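Side-chain contacts in cryptic loci regulator 2 (Schizosaccharomyces pombe 972h-, PDB 5IKJ), which acts upstream of histone deacetylases in transcriptional silencing of heterochromatin and is required for proper nucleosome positioning and for the silencing function of the SHREC complex: residues I250-N254 and E255-A259; S400-P403 and S404-K408; E458-R461 and R462-M465; S520-S524 and E525-D529. One frame throughout, in Å; residues are numbered along the deposited sequence.

Contact 1: residues I250-N254 and E255-A259; sequences IDINN and ELIPA
Ile250 and Ile257 face each other as an antiparallel hydrogen-bonded pair, and the packing on this side of the sheet can be read by following Ile250 outward. Its CB rests 3.9 Å from CB of Ile257 and close to the carbonyl oxygen of that residue. One branch, CG2, is anti to the backbone N and keeps near Ile257 CB. The other, CG1, lies beside the backbone N, which carries it toward the next residue on the same side of the partner strand: it presses on CB of Ala259 at 3.5 Å, tighter than usual for two carbons. CD1 then leads away from the partner strand, in a region where Met304 and Cys292 pack on the same side chain. Nearer the turn, Ile252 CD1 meets Ile257 CD1 at 4.2 Å, and Tyr301 touches both isoleucines. On the other face the packing is thinner, with Asp251 CB 4.2 Å from Leu256 CD2.

The backbone holds this register with two pairs of bonds. Ile250 N gives to Ile257 O at 2.7 Å and Ile257 N returns to Ile250 O at 2.6 Å. By the turn, Ile252 N reaches Glu255 O, while Glu255 N approaches Ile252 O at 2.7 Å from above the carbonyl plane, 51° out of it, as the chain curls tightly. Asn253 and Asn254, both with positive phi, form the corner. The whole is a beta hairpin with a two-residue loop, a type I' turn from Ile252 to Glu255, joining two inner, neighbouring strands of an antiparallel five-stranded sheet.

Contact 2: residues S400-P403 and S404-K408; sequences SSLP and SVLQK
A type I beta turn from Pro403 to Leu406, in the loop between strands 394-397 and 411-419, brings Leu402 and Pro403 against Leu406, three to four residues further on. Leu402 meets Leu406 at about a right angle. Its CD1 lies 3.5 Å from Leu406 CB, closer than usual for two carbons, and 3.6 Å from Leu406 CD1. The other methyl, CD2, turns instead to the backbone and sits by Leu406 O. The first torsion of Leu402 sets CG opposite the backbone N (chi1 168°) and so brings it to Leu406; the second torsion then divides the two methyls between side chain and backbone. From the proline ring, CG touches Leu406 CD1 at 3.7 Å, so that this methyl has a neighbour from each of the two earlier residues.

One backbone bond closes the turn, Leu406 N to Pro403 O at 3.0 Å, an i to i+3 link. The N-H points well at the oxygen (164°) but comes from above the carbonyl plane, 52° out of it, consistent with the sharp reversal. Within the Clr2 family region, whose clan is SH3, this is a connection between antiparallel strands of a mixed sheet, and the two leucines are its buried residues. Leu406 also packs on Leu477, and Leu402 on an apolar side chain of a neighbouring protein chain.

Contact 3: residues E458-R461 and R462-M465; sequences ELPR and RLQM
The Arg461 guanidinium has Met465 CG over one of its faces, 4.0 Å above the plane and offset toward the rim. The two side chains pass at a slant, one helical turn apart. Arg461 CG is anti to the backbone N (chi1 -164°) and the chain bends at chi2, which brings NE alongside the methionine; further out, NH1 is hydrogen-bonded to Tyr236 O. Phe284 of helix 278-285 packs on both residues.

At the start of helix 461-469 Pro460 holds the N-cap position. Its O accepts the N-H of Gln464 at 2.9 Å with the donor nearly in line with the carbonyl bond (163°), and Arg461 O takes Met465 N at 3.0 Å. The Pro460 ring and Leu463 lie side by side, pointing the same way, with CG of the proline 4.0 Å from Leu463 CD1.

Gln464 reaches back over the first turn. Its CG lies 3.8 Å from Leu459 CB. The extended remainder brings Gln464 NE2 to 3.0 Å from Leu459 O. Leu456 O accepts a weak bond from the same nitrogen. With the amide gone, as in an alanine here, Leu456 O is likely to lose this weak donor and Leu459 CB its CG neighbour.

The chemistry implies a helix start organised by backbone bonds and apolar carbons, with the charge of the buried Arg462 paired with Asp393 and Glu497. Separately, the backbone N-H of Arg461, in the first turn, bonds to an acidic side chain of a neighbouring protein chain, a negative charge that would probably suit the helix start.

Contact 4: residues S520-S524 and E525-D529; sequences SAVGS and ENWVD
Val522 and Asn526 meet where helix 518-522 ends, and this is the firmer side of the contact. Asn526 folds its amide back to the last helical residue: ND2 donates to Val522 O at 3.0 Å, in its own amide plane and almost straight, with an N-H to O angle of 167°. CG of the asparagine stands beside the backbone N (chi1 -63°), which swings the amide toward the helix. The backbone of the turn sets Asn526 CB 3.9 Å from Val522 CG1. That same methyl meets Trp527 CE3 at 4.1 Å, and Ile260 of strand 255-266 packs on both Val522 and Trp527. Asn526 N bonds to Gly523 O at 2.8 Å, approaching from above the carbonyl plane, and Trp527 N to Ser524 O, at 3.3 Å, adds a weak bond.

Gly523 makes the break possible. Its phi of 89° is readily adopted by glycine, and at these backbone angles a side chain would be jammed against the preceding carbonyl and lie too near Glu525 OE2.

The solvent side is looser. Ser524 and Glu525 are exposed and hold to the turn chiefly through the backbone; Glu525 OE1 lies 3.2 Å from Ser524 N at a poor angle for a bond.

A leucine in place of Asn526 would lack the amide N-H, and Val522 O would probably lose this donor, leaving the helix end less firmly tied to the turn. The chemistry implies a helix terminus where a side-chain amide serves the last carbonyl, while apolar carbons on the inner side set the tryptophan against the sheet.

Overall arrangement
Each of the four contacts is local and partly buried, yet each draws on a different balance of forces. Contact 1 is a hairpin, strand pairing round a tight turn, with isoleucines turned to one side of a five-stranded sheet; contact 4, whose nearest atoms lie about 8 Å away, packs on strand 255-266 of that same sheet from a helix end. Contacts 2 and 3 share the Clr2 family region, their centres 24 Å apart. Contact 2 is a loop with a leucine pair beneath an exposed outer side, whereas contact 3 has no exposed residue among those that touch and mixes apolar carbons with arginines. Contacts 3 and 4 mark opposite ends of helices, a start and a finish.

Contact 1: residues I250-N254 and E255-A259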
ATOM      1  N   ILE A 250      20.903  14.430   0.935  1.00 62.68           N
ATOM      2  CA  ILE A 250      21.637  13.676   1.943  1.00 63.30           C
ATOM      3  C   ILE A 250      22.703  14.578   2.545  1.00 65.28           C
ATOM      4  O   ILE A 250      23.348  15.359   1.837  1.00 61.52           O
ATOM      5  CB  ILE A 250      22.259  12.401   1.338  1.00 66.55           C
ATOM      6  CG1 ILE A 250      21.176  11.367   1.022  1.00 82.18           C
ATOM      7  CG2 ILE A 250      23.314  11.814   2.265  1.00 73.07           C
ATOM      8  CD1 ILE A 250      20.313  10.986   2.206  1.00 86.22           C
ATOM      9  N   ASP A 251      22.886  14.471   3.859  1.00 67.32           N
ATOM     10  CA  ASP A 251      23.874  15.265   4.587  1.00 71.82           C
ATOM     11  C   ASP A 251      24.790  14.306   5.341  1.00 71.40           C
ATOM     12  O   ASP A 251      24.437  13.812   6.416  1.00 75.00           O
ATOM     13  CB  ASP A 251      23.195  16.254   5.532  1.00 76.40           C
ATOM     14  CG  ASP A 251      24.191  17.135   6.263  1.00 84.96           C
ATOM     15  OD1 ASP A 251      25.320  17.304   5.758  1.00 81.79           O
ATOM     16  OD2 ASP A 251      23.842  17.662   7.340  1.00 90.53           O
ATOM     17  N   ILE A 252      25.963  14.040   4.769  1.00 75.78           N
ATOM     18  CA  ILE A 252      26.977  13.190   5.381  1.00 66.94           C
ATOM     19  C   ILE A 252      28.262  13.997   5.486  1.00 65.61           C
ATOM     20  O   ILE A 252      28.684  14.627   4.508  1.00 60.46           O
ATOM     21  CB  ILE A 252      27.214  11.902   4.571  1.00 67.90           C
ATOM     22  CG1 ILE A 252      25.909  11.127   4.385  1.00 85.29           C
ATOM     23  CG2 ILE A 252      28.234  11.013   5.273  1.00 78.17           C
ATOM     24  CD1 ILE A 252      25.978  10.074   3.294  1.00 80.00           C
ATOM     25  N   ASN A 253      28.882  13.970   6.666  1.00 71.84           N
ATOM     26  CA  ASN A 253      30.129  14.689   6.907  1.00 74.79           C
ATOM     27  C   ASN A 253      30.051  16.112   6.363  1.00 66.01           C
ATOM     28  O   ASN A 253      31.017  16.616   5.779  1.00 62.70           O
ATOM     29  CB  ASN A 253      31.307  13.935   6.283  1.00 57.10           C
ATOM     30  CG  ASN A 253      31.586  12.613   6.978  1.00 65.07           C
ATOM     31  OD1 ASN A 253      31.648  12.546   8.206  1.00 64.10           O
ATOM     32  ND2 ASN A 253      31.749  11.551   6.194  1.00 66.67           N
ATOM     33  N   ASN A 254      28.902  16.763   6.548  1.00 68.90           N
ATOM     34  CA  ASN A 254      28.673  18.144   6.135  1.00 68.57           C
ATOM     35  C   ASN A 254      28.593  18.301   4.619  1.00 78.20           C
ATOM     36  O   ASN A 254      28.804  19.403   4.100  1.00 81.49           O
ATOM     37  CB  ASN A 254      29.756  19.075   6.695  1.00 76.56           C
ATOM     38  CG  ASN A 254      29.179  20.313   7.357  1.00 85.67           C
ATOM     39  OD1 ASN A 254      29.056  20.376   8.581  1.00 84.30           O
ATOM     40  ND2 ASN A 254      28.821  21.304   6.550  1.00 70.84           N
ATOM     41  N   GLU A 255      28.284  17.230   3.893  1.00 76.04           N
ATOM     42  CA  GLU A 255      28.169  17.260   2.439  1.00 80.74           C
ATOM     43  C   GLU A 255      26.716  17.042   2.037  1.00 74.05           C
ATOM     44  O   GLU A 255      26.106  16.042   2.430  1.00 60.50           O
ATOM     45  CB  GLU A 255      29.049  16.184   1.800  1.00 74.96           C
ATOM     46  CG  GLU A 255      30.532  16.308   2.126  1.00 82.01           C
ATOM     47  CD  GLU A 255      31.359  16.814   0.958  1.00 83.71           C
ATOM     48  OE1 GLU A 255      31.005  16.523  -0.203  1.00 83.45           O
ATOM     49  OE2 GLU A 255      32.371  17.506   1.204  1.00 92.60           O
ATOM     50  N   LEU A 256      26.172  17.965   1.244  1.00 67.76           N
ATOM     51  CA  LEU A 256      24.814  17.837   0.719  1.00 75.87           C
ATOM     52  C   LEU A 256      24.875  17.010  -0.562  1.00 68.43           C
ATOM     53  O   LEU A 256      25.387  17.474  -1.585  1.00 70.76           O
ATOM     54  CB  LEU A 256      24.192  19.208   0.462  1.00 63.35           C
ATOM     55  CG  LEU A 256      23.779  20.061   1.668  1.00 68.57           C
ATOM     56  CD1 LEU A 256      23.014  21.288   1.186  1.00 61.58           C
ATOM     57  CD2 LEU A 256      22.942  19.279   2.674  1.00 63.13           C
ATOM     58  N   ILE A 257      24.345  15.794  -0.508  1.00 59.81           N
ATOM     59  CA  ILE A 257      24.451  14.827  -1.594  1.00 64.47           C
ATOM     60  C   ILE A 257      23.052  14.612  -2.178  1.00 68.85           C
ATOM     61  O   ILE A 257      22.130  14.265  -1.430  1.00 60.56           O
ATOM     62  CB  ILE A 257      25.055  13.499  -1.105  1.00 69.68           C
ATOM     63  CG1 ILE A 257      26.508  13.710  -0.671  1.00 66.74           C
ATOM     64  CG2 ILE A 257      24.967  12.429  -2.188  1.00 61.66           C
ATOM     65  CD1 ILE A 257      27.105  12.535   0.072  1.00 69.15           C
ATOM     66  N   PRO A 258      22.850  14.798  -3.484  1.00 65.41           N
ATOM     67  CA  PRO A 258      21.544  14.462  -4.072  1.00 59.08           C
ATOM     68  C   PRO A 258      21.376  12.952  -4.149  1.00 67.65           C
ATOM     69  O   PRO A 258      22.283  12.237  -4.578  1.00 62.62           O
ATOM     70  CB  PRO A 258      21.597  15.097  -5.470  1.00 64.03           C
ATOM     71  CG  PRO A 258      22.870  15.898  -5.521  1.00 75.16           C
ATOM     72  CD  PRO A 258      23.782  15.309  -4.502  1.00 70.09           C
ATOM     73  N   ALA A 259      20.207  12.468  -3.735  1.00 53.91           N
ATOM     74  CA  ALA A 259      19.986  11.035  -3.634  1.00 55.27           C
ATOM     75  C   ALA A 259      18.527  10.722  -3.926  1.00 60.71           C
ATOM     76  O   ALA A 259      17.667  11.607  -3.942  1.00 55.01           O
ATOM     77  CB  ALA A 259      20.377  10.510  -2.249  1.00 56.65           C
TER

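Contact 2: residues S400-P403 and S404-K408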
ATOM      1  N   SER A 400      -4.266  31.008  -3.339  1.00 78.78           N
ATOM      2  CA  SER A 400      -4.518  32.247  -4.065  1.00 85.93           C
ATOM      3  C   SER A 400      -5.968  32.333  -4.525  1.00 90.32           C
ATOM      4  O   SER A 400      -6.741  33.147  -4.010  1.00 93.51           O
ATOM      5  CB  SER A 400      -3.574  32.356  -5.263  1.00 84.92           C
ATOM      6  OG  SER A 400      -3.695  31.227  -6.110  1.00 87.68           O
ATOM      7  N   SER A 401      -6.345  31.500  -5.494  1.00 87.55           N
ATOM      8  CA  SER A 401      -7.707  31.490  -6.027  1.00 84.39           C
ATOM      9  C   SER A 401      -8.538  30.564  -5.148  1.00 88.27           C
ATOM     10  O   SER A 401      -8.611  29.355  -5.372  1.00 99.54           O
ATOM     11  CB  SER A 401      -7.711  31.050  -7.485  1.00 89.80           C
ATOM     12  OG  SER A 401      -6.796  31.820  -8.246  1.00 91.86           O
ATOM     13  N   LEU A 402      -9.177  31.144  -4.136  1.00 84.08           N
ATOM     14  CA  LEU A 402      -9.852  30.370  -3.103  1.00 85.09           C
ATOM     15  C   LEU A 402     -10.606  31.329  -2.184  1.00 83.62           C
ATOM     16  O   LEU A 402     -10.028  32.324  -1.731  1.00 91.91           O
ATOM     17  CB  LEU A 402      -8.821  29.538  -2.334  1.00 91.81           C
ATOM     18  CG  LEU A 402      -9.176  28.842  -1.020  1.00 86.82           C
ATOM     19  CD1 LEU A 402      -9.874  27.507  -1.240  1.00 79.33           C
ATOM     20  CD2 LEU A 402      -7.904  28.625  -0.221  1.00 85.04           C
ATOM     21  N   PRO A 403     -11.896  31.078  -1.891  1.00 84.76           N
ATOM     22  CA  PRO A 403     -12.685  32.062  -1.131  1.00 91.65           C
ATOM     23  C   PRO A 403     -12.034  32.505   0.171  1.00 90.18           C
ATOM     24  O   PRO A 403     -11.173  31.810   0.721  1.00 85.97           O
ATOM     25  CB  PRO A 403     -14.011  31.328  -0.868  1.00 84.75           C
ATOM     26  CG  PRO A 403     -13.735  29.884  -1.150  1.00 81.81           C
ATOM     27  CD  PRO A 403     -12.694  29.885  -2.217  1.00 84.42           C
ATOM     28  N   SER A 404     -12.452  33.673   0.667  1.00 92.82           N
ATOM     29  CA  SER A 404     -11.883  34.214   1.897  1.00 92.41           C
ATOM     30  C   SER A 404     -12.054  33.259   3.069  1.00 88.83           C
ATOM     31  O   SER A 404     -11.246  33.272   4.004  1.00 84.57           O
ATOM     32  CB  SER A 404     -12.529  35.562   2.220  1.00 91.54           C
ATOM     33  OG  SER A 404     -12.268  36.509   1.200  1.00 95.73           O
ATOM     34  N   VAL A 405     -13.097  32.425   3.040  1.00 91.90           N
ATOM     35  CA  VAL A 405     -13.375  31.527   4.152  1.00 91.90           C
ATOM     36  C   VAL A 405     -12.342  30.413   4.264  1.00 80.66           C
ATOM     37  O   VAL A 405     -12.215  29.796   5.328  1.00 75.55           O
ATOM     38  CB  VAL A 405     -14.792  30.938   3.999  1.00 87.78           C
ATOM     39  CG1 VAL A 405     -15.101  29.954   5.118  1.00 84.19           C
ATOM     40  CG2 VAL A 405     -15.829  32.055   3.974  1.00 89.68           C
ATOM     41  N   LEU A 406     -11.588  30.144   3.197  1.00 79.45           N
ATOM     42  CA  LEU A 406     -10.708  28.982   3.147  1.00 87.05           C
ATOM     43  C   LEU A 406      -9.233  29.345   3.033  1.00 80.71           C
ATOM     44  O   LEU A 406      -8.401  28.446   2.861  1.00 72.03           O
ATOM     45  CB  LEU A 406     -11.108  28.083   1.972  1.00 76.94           C
ATOM     46  CG  LEU A 406     -12.576  27.655   1.921  1.00 75.96           C
ATOM     47  CD1 LEU A 406     -12.850  26.833   0.669  1.00 69.29           C
ATOM     48  CD2 LEU A 406     -12.958  26.877   3.168  1.00 65.09           C
ATOM     49  N   GLN A 407      -8.875  30.624   3.130  1.00 79.55           N
ATOM     50  CA  GLN A 407      -7.487  31.019   2.923  1.00 80.79           C
ATOM     51  C   GLN A 407      -6.586  30.675   4.103  1.00 69.98           C
ATOM     52  O   GLN A 407      -5.361  30.744   3.962  1.00 77.67           O
ATOM     53  CB  GLN A 407      -7.406  32.515   2.624  1.00 79.66           C
ATOM     54  CG  GLN A 407      -8.383  32.958   1.551  1.00 85.96           C
ATOM     55  CD  GLN A 407      -7.749  33.834   0.490  1.00 82.46           C
ATOM     56  OE1 GLN A 407      -7.346  33.351  -0.570  1.00 79.40           O
ATOM     57  NE2 GLN A 407      -7.667  35.130   0.762  1.00 95.52           N
ATOM     58  N   LYS A 408      -7.152  30.302   5.250  1.00 65.73           N
ATOM     59  CA  LYS A 408      -6.369  29.722   6.335  1.00 61.83           C
ATOM     60  C   LYS A 408      -5.987  28.270   6.066  1.00 67.50           C
ATOM     61  O   LYS A 408      -5.473  27.602   6.971  1.00 66.19           O
ATOM     62  CB  LYS A 408      -7.144  29.799   7.655  1.00 59.36           C
ATOM     63  CG  LYS A 408      -7.417  31.204   8.165  1.00 84.90           C
ATOM     64  CD  LYS A 408      -8.016  31.155   9.565  1.00 87.99           C
ATOM     65  CE  LYS A 408      -9.129  32.174   9.748  1.00 99.80           C
ATOM     66  NZ  LYS A 408      -8.651  33.577   9.615  1.00 97.45           N
TER

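Contact 3: residues E458-R461 and R462-M465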
ATOM      1  N   GLU A 458     -12.195  12.611  15.411  1.00 92.36           N
ATOM      2  CA  GLU A 458     -12.470  12.823  13.997  1.00 92.21           C
ATOM      3  C   GLU A 458     -11.217  13.093  13.172  1.00 82.39           C
ATOM      4  O   GLU A 458     -11.332  13.385  11.977  1.00 76.87           O
ATOM      5  CB  GLU A 458     -13.453  13.984  13.827  1.00 98.57           C
ATOM      6  CG  GLU A 458     -14.869  13.665  14.272  1.00107.66           C
ATOM      7  CD  GLU A 458     -15.872  14.701  13.803  1.00108.60           C
ATOM      8  OE1 GLU A 458     -17.079  14.533  14.081  1.00105.39           O
ATOM      9  OE2 GLU A 458     -15.455  15.681  13.152  1.00107.16           O
ATOM     10  N   LEU A 459     -10.029  13.007  13.773  1.00 82.58           N
ATOM     11  CA  LEU A 459      -8.824  13.199  12.982  1.00 69.11           C
ATOM     12  C   LEU A 459      -8.305  11.861  12.465  1.00 63.79           C
ATOM     13  O   LEU A 459      -8.549  10.816  13.076  1.00 63.43           O
ATOM     14  CB  LEU A 459      -7.734  13.863  13.819  1.00 70.98           C
ATOM     15  CG  LEU A 459      -7.974  15.298  14.288  1.00 77.15           C
ATOM     16  CD1 LEU A 459      -6.856  15.732  15.216  1.00 77.37           C
ATOM     17  CD2 LEU A 459      -8.079  16.243  13.111  1.00 67.76           C
ATOM     18  N   PRO A 460      -7.594  11.851  11.340  1.00 61.62           N
ATOM     19  CA  PRO A 460      -6.850  10.648  10.963  1.00 58.11           C
ATOM     20  C   PRO A 460      -5.729  10.376  11.953  1.00 56.42           C
ATOM     21  O   PRO A 460      -5.234  11.272  12.640  1.00 53.68           O
ATOM     22  CB  PRO A 460      -6.300  10.980   9.570  1.00 54.38           C
ATOM     23  CG  PRO A 460      -6.350  12.466   9.472  1.00 56.93           C
ATOM     24  CD  PRO A 460      -7.520  12.893  10.302  1.00 55.34           C
ATOM     25  N   ARG A 461      -5.332   9.103  12.021  1.00 59.30           N
ATOM     26  CA  ARG A 461      -4.325   8.690  12.993  1.00 55.14           C
ATOM     27  C   ARG A 461      -3.063   9.535  12.874  1.00 62.12           C
ATOM     28  O   ARG A 461      -2.444   9.891  13.883  1.00 66.49           O
ATOM     29  CB  ARG A 461      -3.995   7.211  12.803  1.00 63.99           C
ATOM     30  CG  ARG A 461      -3.259   6.591  13.975  1.00 65.00           C
ATOM     31  CD  ARG A 461      -1.941   5.982  13.542  1.00 59.46           C
ATOM     32  NE  ARG A 461      -1.172   5.487  14.679  1.00 69.52           N
ATOM     33  CZ  ARG A 461       0.127   5.205  14.641  1.00 66.92           C
ATOM     34  NH1 ARG A 461       0.817   5.376  13.521  1.00 61.27           N
ATOM     35  NH2 ARG A 461       0.740   4.758  15.728  1.00 73.07           N
ATOM     36  N   ARG A 462      -2.668   9.867  11.643  1.00 57.26           N
ATOM     37  CA  ARG A 462      -1.469  10.671  11.430  1.00 52.02           C
ATOM     38  C   ARG A 462      -1.545  11.986  12.198  1.00 57.37           C
ATOM     39  O   ARG A 462      -0.590  12.374  12.880  1.00 61.29           O
ATOM     40  CB  ARG A 462      -1.283  10.920   9.933  1.00 51.78           C
ATOM     41  CG  ARG A 462      -0.084  11.773   9.554  1.00 47.01           C
ATOM     42  CD  ARG A 462      -0.031  11.941   8.043  1.00 55.77           C
ATOM     43  NE  ARG A 462       1.186  12.592   7.572  1.00 48.22           N
ATOM     44  CZ  ARG A 462       1.446  12.842   6.291  1.00 52.66           C
ATOM     45  NH1 ARG A 462       0.573  12.497   5.353  1.00 50.71           N
ATOM     46  NH2 ARG A 462       2.578  13.438   5.944  1.00 49.50           N
ATOM     47  N   LEU A 463      -2.677  12.687  12.100  1.00 60.43           N
ATOM     48  CA  LEU A 463      -2.815  13.969  12.782  1.00 59.65           C
ATOM     49  C   LEU A 463      -3.042  13.800  14.280  1.00 56.69           C
ATOM     50  O   LEU A 463      -2.608  14.649  15.066  1.00 56.01           O
ATOM     51  CB  LEU A 463      -3.956  14.777  12.162  1.00 59.70           C
ATOM     52  CG  LEU A 463      -3.715  15.312  10.747  1.00 54.63           C
ATOM     53  CD1 LEU A 463      -4.930  16.085  10.255  1.00 61.10           C
ATOM     54  CD2 LEU A 463      -2.472  16.194  10.681  1.00 58.05           C
ATOM     55  N   GLN A 464      -3.717  12.725  14.695  1.00 51.95           N
ATOM     56  CA  GLN A 464      -3.830  12.438  16.121  1.00 63.43           C
ATOM     57  C   GLN A 464      -2.454  12.330  16.764  1.00 67.48           C
ATOM     58  O   GLN A 464      -2.242  12.812  17.883  1.00 79.71           O
ATOM     59  CB  GLN A 464      -4.612  11.143  16.342  1.00 62.60           C
ATOM     60  CG  GLN A 464      -6.087  11.211  15.977  1.00 61.99           C
ATOM     61  CD  GLN A 464      -6.781   9.870  16.140  1.00 64.02           C
ATOM     62  OE1 GLN A 464      -6.144   8.863  16.453  1.00 71.70           O
ATOM     63  NE2 GLN A 464      -8.092   9.850  15.928  1.00 71.72           N
ATOM     64  N   MET A 465      -1.505  11.700  16.068  1.00 61.23           N
ATOM     65  CA  MET A 465      -0.168  11.525  16.624  1.00 62.93           C
ATOM     66  C   MET A 465       0.608  12.836  16.617  1.00 65.74           C
ATOM     67  O   MET A 465       1.315  13.148  17.581  1.00 67.92           O
ATOM     68  CB  MET A 465       0.580  10.447  15.840  1.00 64.81           C
ATOM     69  CG  MET A 465       0.025   9.042  16.041  1.00 65.42           C
ATOM     70  SD  MET A 465       0.237   8.420  17.723  1.00 74.41           S
ATOM     71  CE  MET A 465       2.022   8.427  17.884  1.00 66.28           C
TER

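Contact 4: residues S520-S524 and E525-D529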
ATOM      1  N   SER A 520      11.457   5.468 -15.535  1.00 61.08           N
ATOM      2  CA  SER A 520      11.612   6.146 -16.818  1.00 61.56           C
ATOM      3  C   SER A 520      12.167   7.552 -16.635  1.00 59.33           C
ATOM      4  O   SER A 520      12.984   8.015 -17.441  1.00 64.41           O
ATOM      5  CB  SER A 520      10.274   6.186 -17.555  1.00 60.83           C
ATOM      6  OG  SER A 520      10.307   7.125 -18.614  1.00 68.68           O
ATOM      7  N   ALA A 521      11.736   8.250 -15.582  1.00 61.19           N
ATOM      8  CA  ALA A 521      12.259   9.584 -15.308  1.00 59.99           C
ATOM      9  C   ALA A 521      13.652   9.532 -14.695  1.00 56.96           C
ATOM     10  O   ALA A 521      14.476  10.412 -14.964  1.00 60.76           O
ATOM     11  CB  ALA A 521      11.308  10.342 -14.382  1.00 56.83           C
ATOM     12  N   VAL A 522      13.929   8.521 -13.870  1.00 63.56           N
ATOM     13  CA  VAL A 522      15.258   8.374 -13.288  1.00 58.70           C
ATOM     14  C   VAL A 522      16.271   7.989 -14.359  1.00 71.01           C
ATOM     15  O   VAL A 522      17.378   8.538 -14.411  1.00 59.53           O
ATOM     16  CB  VAL A 522      15.221   7.342 -12.146  1.00 56.58           C
ATOM     17  CG1 VAL A 522      16.626   7.018 -11.657  1.00 61.68           C
ATOM     18  CG2 VAL A 522      14.367   7.853 -10.993  1.00 60.93           C
ATOM     19  N   GLY A 523      15.911   7.049 -15.228  1.00 71.86           N
ATOM     20  CA  GLY A 523      16.856   6.494 -16.176  1.00 68.40           C
ATOM     21  C   GLY A 523      17.566   5.298 -15.578  1.00 62.17           C
ATOM     22  O   GLY A 523      18.113   5.387 -14.475  1.00 60.18           O
ATOM     23  N   SER A 524      17.561   4.170 -16.289  1.00 62.21           N
ATOM     24  CA  SER A 524      18.108   2.942 -15.721  1.00 73.72           C
ATOM     25  C   SER A 524      19.594   3.074 -15.410  1.00 69.22           C
ATOM     26  O   SER A 524      20.102   2.382 -14.520  1.00 61.00           O
ATOM     27  CB  SER A 524      17.867   1.773 -16.673  1.00 70.81           C
ATOM     28  OG  SER A 524      18.491   2.002 -17.922  1.00 85.39           O
ATOM     29  N   GLU A 525      20.308   3.948 -16.126  1.00 68.75           N
ATOM     30  CA  GLU A 525      21.720   4.163 -15.829  1.00 86.97           C
ATOM     31  C   GLU A 525      21.926   4.851 -14.487  1.00 77.64           C
ATOM     32  O   GLU A 525      23.023   4.768 -13.924  1.00 60.26           O
ATOM     33  CB  GLU A 525      22.392   4.986 -16.935  1.00 71.47           C
ATOM     34  CG  GLU A 525      21.896   6.422 -17.092  1.00 67.82           C
ATOM     35  CD  GLU A 525      20.624   6.520 -17.909  1.00 93.25           C
ATOM     36  OE1 GLU A 525      19.901   5.505 -18.013  1.00 75.45           O
ATOM     37  OE2 GLU A 525      20.347   7.609 -18.454  1.00 88.70           O
ATOM     38  N   ASN A 526      20.901   5.522 -13.966  1.00 68.46           N
ATOM     39  CA  ASN A 526      20.982   6.221 -12.691  1.00 59.35           C
ATOM     40  C   ASN A 526      20.336   5.442 -11.554  1.00 52.38           C
ATOM     41  O   ASN A 526      20.383   5.895 -10.407  1.00 57.35           O
ATOM     42  CB  ASN A 526      20.327   7.600 -12.813  1.00 66.73           C
ATOM     43  CG  ASN A 526      21.044   8.499 -13.805  1.00 65.43           C
ATOM     44  OD1 ASN A 526      22.256   8.694 -13.716  1.00 65.28           O
ATOM     45  ND2 ASN A 526      20.298   9.040 -14.764  1.00 60.04           N
ATOM     46  N   TRP A 527      19.739   4.290 -11.842  1.00 57.81           N
ATOM     47  CA  TRP A 527      19.145   3.442 -10.822  1.00 53.46           C
ATOM     48  C   TRP A 527      20.230   2.512 -10.275  1.00 61.15           C
ATOM     49  O   TRP A 527      21.408   2.632 -10.621  1.00 65.20           O
ATOM     50  CB  TRP A 527      17.942   2.702 -11.411  1.00 58.43           C
ATOM     51  CG  TRP A 527      17.016   2.089 -10.400  1.00 49.39           C
ATOM     52  CD1 TRP A 527      16.615   0.786 -10.343  1.00 58.01           C
ATOM     53  CD2 TRP A 527      16.377   2.752  -9.300  1.00 44.31           C
ATOM     54  NE1 TRP A 527      15.766   0.595  -9.282  1.00 53.89           N
ATOM     55  CE2 TRP A 527      15.603   1.787  -8.624  1.00 58.17           C
ATOM     56  CE3 TRP A 527      16.385   4.065  -8.822  1.00 55.44           C
ATOM     57  CZ2 TRP A 527      14.844   2.094  -7.497  1.00 53.61           C
ATOM     58  CZ3 TRP A 527      15.630   4.368  -7.700  1.00 54.73           C
ATOM     59  CH2 TRP A 527      14.871   3.386  -7.051  1.00 52.81           C
ATOM     60  N   VAL A 528      19.853   1.578  -9.410  1.00 55.47           N
ATOM     61  CA  VAL A 528      20.819   0.719  -8.744  1.00 61.49           C
ATOM     62  C   VAL A 528      20.995  -0.570  -9.537  1.00 74.80           C
ATOM     63  O   VAL A 528      20.172  -0.935 -10.381  1.00 71.49           O
ATOM     64  CB  VAL A 528      20.395   0.418  -7.291  1.00 61.38           C
ATOM     65  CG1 VAL A 528      20.321   1.703  -6.486  1.00 54.56           C
ATOM     66  CG2 VAL A 528      19.061  -0.322  -7.255  1.00 57.33           C
ATOM     67  N   ASP A 529      22.091  -1.268  -9.257  1.00 65.49           N
ATOM     68  CA  ASP A 529      22.343  -2.595  -9.797  1.00 60.28           C
ATOM     69  C   ASP A 529      22.051  -3.647  -8.730  1.00 57.13           C
ATOM     70  O   ASP A 529      21.860  -3.337  -7.551  1.00 59.42           O
ATOM     71  CB  ASP A 529      23.788  -2.711 -10.292  1.00 70.19           C
ATOM     72  CG  ASP A 529      24.124  -1.680 -11.352  1.00 73.94           C
ATOM     73  OD1 ASP A 529      23.529  -0.582 -11.328  1.00 84.40           O
ATOM     74  OD2 ASP A 529      24.986  -1.967 -12.209  1.00 80.78           O
TER